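Local structure of hypothetical protein Atu2144 (Agrobacterium tumefaciens, 2ODF) at residues 45-48 with 49-53; 63-66 with 67-71. The protein is of unknown function but belongs to the N-formylglutamate amidohydrolase family and so probably hydrolyses an amide bond. One frame throughout, in Å; residues are numbered along the deposited sequence.

Contact 1: 45-48 with 49-53; sequences LGLS and ADVLS
Ser48 and Val51 meet where a loop turns into the short helix 49-52, and the contact is the N-cap of that helix. Leu45 and Gly46 both take positive phi, which glycine tolerates readily; the chain straightens at Leu47 and Ser48, after which Ala49 drops directly into helical values. The first full helical turn closes with Leu52 N donating to Ser48 O over 3.0 Å, its N-H turned toward the oxygen at 155°.

Serine suits the cap because a short side chain ending in an oxygen can bend back over the first turn. Its chi1 of 74° places OG between the backbone N and the carbonyl carbon, and from there OG accepts from Val51 N at 3.2 Å. The bond is fairly straight, and it gives a side-chain acceptor to an amide of the first turn. Ser48 thus grips the helix start twice, with OG on Val51 and its carbonyl on Leu52. Ala49 begins the helix at the surface, its CB 3.7 Å from Ser48 C.

Beside this polar cap, Leu47 makes the apolar part of the contact. Its CD1 touches two residues of the helix, 3.9 Å from Leu52 CD2 and 4.0 Å from Val51 CG1. The side chain of Leu47 crosses that of Val51 at about a right angle and that of Leu52 more obliquely. Leu85 also touches Leu47, while Thr44 lies against Leu52, which ties the turn to adjacent loops. Leucine has the length to span from the loop to the helix. Val51, branched at CB and buried, presents a methyl to each partner: CG1 meets Leu47 CD1, whereas CG2 comes within 3.5 Å of Ser48 OG.

Contact 2: 63-66 with 67-71; sequences LAVA and RLLSE
Leu63 to Glu71 form one uninterrupted piece of alpha-helix, in which Leu63, Ala64, Val65 and Ala66 each accept through their carbonyl oxygen from the amide four residues on, the Leu69 N to Val65 O bond of 2.9 Å being nearly straight at 171°.

The main side-chain meeting is between Leu63 and Arg67, one turn apart. With CG of Leu63 anti to the backbone N (chi1 179°), its CD2 reaches over one face of the Arg67 guanidinium, 3.5 Å above the plane and offset toward the rim; the closest approach of the two side chains is Leu63 CD2 to Arg67 NH1 at 3.6 Å. Arginine fits here because its long chain, extended from CG to NE, carries the guanidinium out alongside Leu63, where the flat group gives a face to CD2 while NH2 forms a salt bridge with Glu19. On another side of the helix, Val65 and Leu69 lie side by side and point the same way, with Val65 CG1 3.9 Å from Leu69 CD1. Both are buried, which suits apolar side chains. Buried Ser70 has its OG satisfied by the carbonyl of Ala75.

The helix is packed on more than one side: the small Ala66 lies against Leu77 and Ile153, Leu69 also rests on Ile153 of strand 149-156, Leu63 and Arg67 touch Tyr79 of strand 77-80, and Ala64 and Leu68 face Gln237 of helix 234-256.

From the N terminus the chain leaves strand 27-31, runs through a long loop and reaches contact 1, where 45-48 leads into helix 49-52. A short connection then brings it to helix 62-73 and contact 2, before strand 77-80 returns it to the mixed sheet. The two contacts are in series, neither nested nor crossed, and each is closed within a single turn or so of local chain. Contacts 1 and 2 do not touch: their centres are 26 Å apart. Contact 1 starts a short helix within the long connection, at the surface, whereas contact 2 belongs to the helix of the beta-alpha-beta crossover joining parallel neighbours 27-31 and 77-80, and touches both the sheet and helix 234-256.

Contact 1: 45-48 with 49-53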
loop_
_atom_site.group_PDB
_atom_site.type_symbol
_atom_site.label_atom_id
_atom_site.label_comp_id
_atom_site.label_asym_id
_atom_site.label_seq_id
_atom_site.Cartn_x
_atom_site.Cartn_y
_atom_site.Cartn_z
ATOM N N LEU A 45 -19.174 -9.355 -5.750
ATOM C CA LEU A 45 -18.759 -8.067 -6.349
ATOM C C LEU A 45 -19.762 -7.499 -7.364
ATOM O O LEU A 45 -19.416 -6.653 -8.183
ATOM C CB LEU A 45 -17.380 -8.186 -7.004
ATOM C CG LEU A 45 -16.178 -8.390 -6.083
ATOM C CD1 LEU A 45 -14.951 -8.822 -6.917
ATOM C CD2 LEU A 45 -15.857 -7.155 -5.242
ATOM N N GLY A 46 -21.005 -7.971 -7.292
ATOM C CA GLY A 46 -22.034 -7.586 -8.243
ATOM C C GLY A 46 -21.932 -8.260 -9.592
ATOM O O GLY A 46 -22.565 -7.807 -10.547
ATOM N N LEU A 47 -21.175 -9.365 -9.667
ATOM C CA LEU A 47 -20.949 -10.094 -10.924
ATOM C C LEU A 47 -21.744 -11.398 -11.009
ATOM O O LEU A 47 -22.135 -11.997 -9.996
ATOM C CB LEU A 47 -19.455 -10.441 -11.097
ATOM C CG LEU A 47 -18.476 -9.277 -11.114
ATOM C CD1 LEU A 47 -17.027 -9.787 -11.033
ATOM C CD2 LEU A 47 -18.672 -8.396 -12.364
ATOM N N SER A 48 -21.972 -11.825 -12.243
ATOM C CA SER A 48 -22.677 -13.074 -12.509
ATOM C C SER A 48 -21.803 -14.284 -12.203
ATOM O O SER A 48 -20.580 -14.201 -12.234
ATOM C CB SER A 48 -23.115 -13.121 -13.971
ATOM O OG SER A 48 -22.005 -13.366 -14.812
ATOM N N ALA A 49 -22.443 -15.409 -11.907
ATOM C CA ALA A 49 -21.738 -16.670 -11.666
ATOM C C ALA A 49 -20.778 -17.026 -12.822
ATOM O O ALA A 49 -19.648 -17.467 -12.578
ATOM C CB ALA A 49 -22.742 -17.788 -11.415
ATOM N N ASP A 50 -21.201 -16.805 -14.066
ATOM C CA ASP A 50 -20.337 -17.008 -15.236
ATOM C C ASP A 50 -19.076 -16.142 -15.233
ATOM O O ASP A 50 -18.001 -16.622 -15.564
ATOM C CB ASP A 50 -21.078 -16.724 -16.555
ATOM C CG ASP A 50 -22.071 -17.812 -16.928
ATOM O OD1 ASP A 50 -22.222 -18.803 -16.170
ATOM O OD2 ASP A 50 -22.710 -17.662 -18.003
ATOM N N VAL A 51 -19.206 -14.858 -14.928
ATOM C CA VAL A 51 -18.044 -13.976 -14.945
ATOM C C VAL A 51 -17.130 -14.393 -13.789
ATOM O O VAL A 51 -15.909 -14.386 -13.926
ATOM C CB VAL A 51 -18.402 -12.452 -14.857
ATOM C CG1 VAL A 51 -17.133 -11.618 -14.637
ATOM C CG2 VAL A 51 -19.121 -11.981 -16.133
ATOM N N LEU A 52 -17.715 -14.799 -12.672
ATOM C CA LEU A 52 -16.916 -15.155 -11.485
ATOM C C LEU A 52 -16.120 -16.446 -11.684
ATOM O O LEU A 52 -15.105 -16.660 -11.025
ATOM C CB LEU A 52 -17.801 -15.288 -10.252
ATOM C CG LEU A 52 -18.337 -14.000 -9.631
ATOM C CD1 LEU A 52 -19.370 -14.372 -8.574
ATOM C CD2 LEU A 52 -17.239 -13.119 -9.054
ATOM N N SER A 53 -16.598 -17.296 -12.595
ATOM C CA SER A 53 -15.924 -18.570 -12.905
ATOM C C SER A 53 -15.061 -18.434 -14.167
ATOM O O SER A 53 -14.494 -19.423 -14.677
ATOM C CB SER A 53 -16.985 -19.654 -13.072
ATOM O OG SER A 53 -17.762 -19.407 -14.229
#

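Contact 2: 63-66 with 67-71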
loop_
_atom_site.group_PDB
_atom_site.type_symbol
_atom_site.label_atom_id
_atom_site.label_comp_id
_atom_site.label_asym_id
_atom_site.label_seq_id
_atom_site.Cartn_x
_atom_site.Cartn_y
_atom_site.Cartn_z
ATOM N N LEU A 63 -1.753 -21.562 -11.765
ATOM C CA LEU A 63 -1.300 -22.137 -10.500
ATOM C C LEU A 63 -0.994 -23.638 -10.687
ATOM O O LEU A 63 -0.050 -24.165 -10.107
ATOM C CB LEU A 63 -2.358 -21.937 -9.406
ATOM C CG LEU A 63 -2.075 -22.482 -8.038
ATOM C CD1 LEU A 63 -0.760 -21.881 -7.557
ATOM C CD2 LEU A 63 -3.284 -22.219 -7.056
ATOM N N ALA A 64 -1.779 -24.299 -11.537
ATOM C CA ALA A 64 -1.649 -25.735 -11.736
ATOM C C ALA A 64 -0.314 -26.016 -12.394
ATOM O O ALA A 64 0.414 -26.916 -11.962
ATOM C CB ALA A 64 -2.801 -26.254 -12.620
ATOM N N VAL A 65 -0.012 -25.231 -13.440
ATOM C CA VAL A 65 1.273 -25.280 -14.128
ATOM C C VAL A 65 2.409 -24.903 -13.188
ATOM O O VAL A 65 3.422 -25.569 -13.161
ATOM C CB VAL A 65 1.292 -24.388 -15.380
ATOM C CG1 VAL A 65 2.722 -24.197 -15.891
ATOM C CG2 VAL A 65 0.380 -24.981 -16.467
ATOM N N ALA A 66 2.223 -23.834 -12.409
ATOM C CA ALA A 66 3.224 -23.408 -11.409
ATOM C C ALA A 66 3.566 -24.488 -10.374
ATOM O O ALA A 66 4.725 -24.646 -9.997
ATOM C CB ALA A 66 2.774 -22.131 -10.724
ATOM N N ARG A 67 2.558 -25.187 -9.910
ATOM C CA ARG A 67 2.767 -26.306 -9.022
ATOM C C ARG A 67 3.621 -27.408 -9.648
ATOM O O ARG A 67 4.506 -27.898 -9.033
ATOM C CB ARG A 67 1.448 -26.828 -8.481
ATOM C CG ARG A 67 0.766 -25.904 -7.521
ATOM C CD ARG A 67 -0.501 -26.437 -7.013
ATOM N NE ARG A 67 -0.825 -25.755 -5.796
ATOM C CZ ARG A 67 -2.036 -25.422 -5.431
ATOM N NH1 ARG A 67 -3.055 -25.713 -6.183
ATOM N NH2 ARG A 67 -2.216 -24.808 -4.298
ATOM N N LEU A 68 3.318 -27.716 -10.894
ATOM C CA LEU A 68 4.053 -28.760 -11.608
ATOM C C LEU A 68 5.490 -28.333 -11.800
ATOM O O LEU A 68 6.400 -29.131 -11.593
ATOM C CB LEU A 68 3.393 -29.093 -12.933
ATOM C CG LEU A 68 2.026 -29.745 -12.814
ATOM C CD1 LEU A 68 1.499 -29.976 -14.207
ATOM C CD2 LEU A 68 2.067 -31.046 -12.018
ATOM N N LEU A 69 5.706 -27.076 -12.174
ATOM C CA LEU A 69 7.060 -26.501 -12.232
ATOM C C LEU A 69 7.803 -26.458 -10.890
ATOM O O LEU A 69 9.016 -26.570 -10.846
ATOM C CB LEU A 69 7.012 -25.091 -12.865
ATOM C CG LEU A 69 6.609 -25.017 -14.340
ATOM C CD1 LEU A 69 6.466 -23.582 -14.801
ATOM C CD2 LEU A 69 7.656 -25.749 -15.204
ATOM N N SER A 70 7.076 -26.287 -9.795
ATOM C CA SER A 70 7.655 -26.305 -8.456
ATOM C C SER A 70 8.296 -27.687 -8.146
ATOM O O SER A 70 9.393 -27.757 -7.573
ATOM C CB SER A 70 6.571 -25.934 -7.443
ATOM O OG SER A 70 7.054 -25.980 -6.114
ATOM N N GLU A 71 7.618 -28.745 -8.567
ATOM C CA GLU A 71 8.102 -30.139 -8.488
ATOM C C GLU A 71 9.308 -30.327 -9.423
ATOM O O GLU A 71 10.361 -30.776 -8.996
ATOM C CB GLU A 71 6.973 -31.123 -8.877
ATOM C CG GLU A 71 5.757 -31.144 -7.917
ATOM C CD GLU A 71 4.398 -31.667 -8.529
ATOM O OE1 GLU A 71 4.374 -32.634 -9.357
ATOM O OE2 GLU A 71 3.331 -31.104 -8.140
#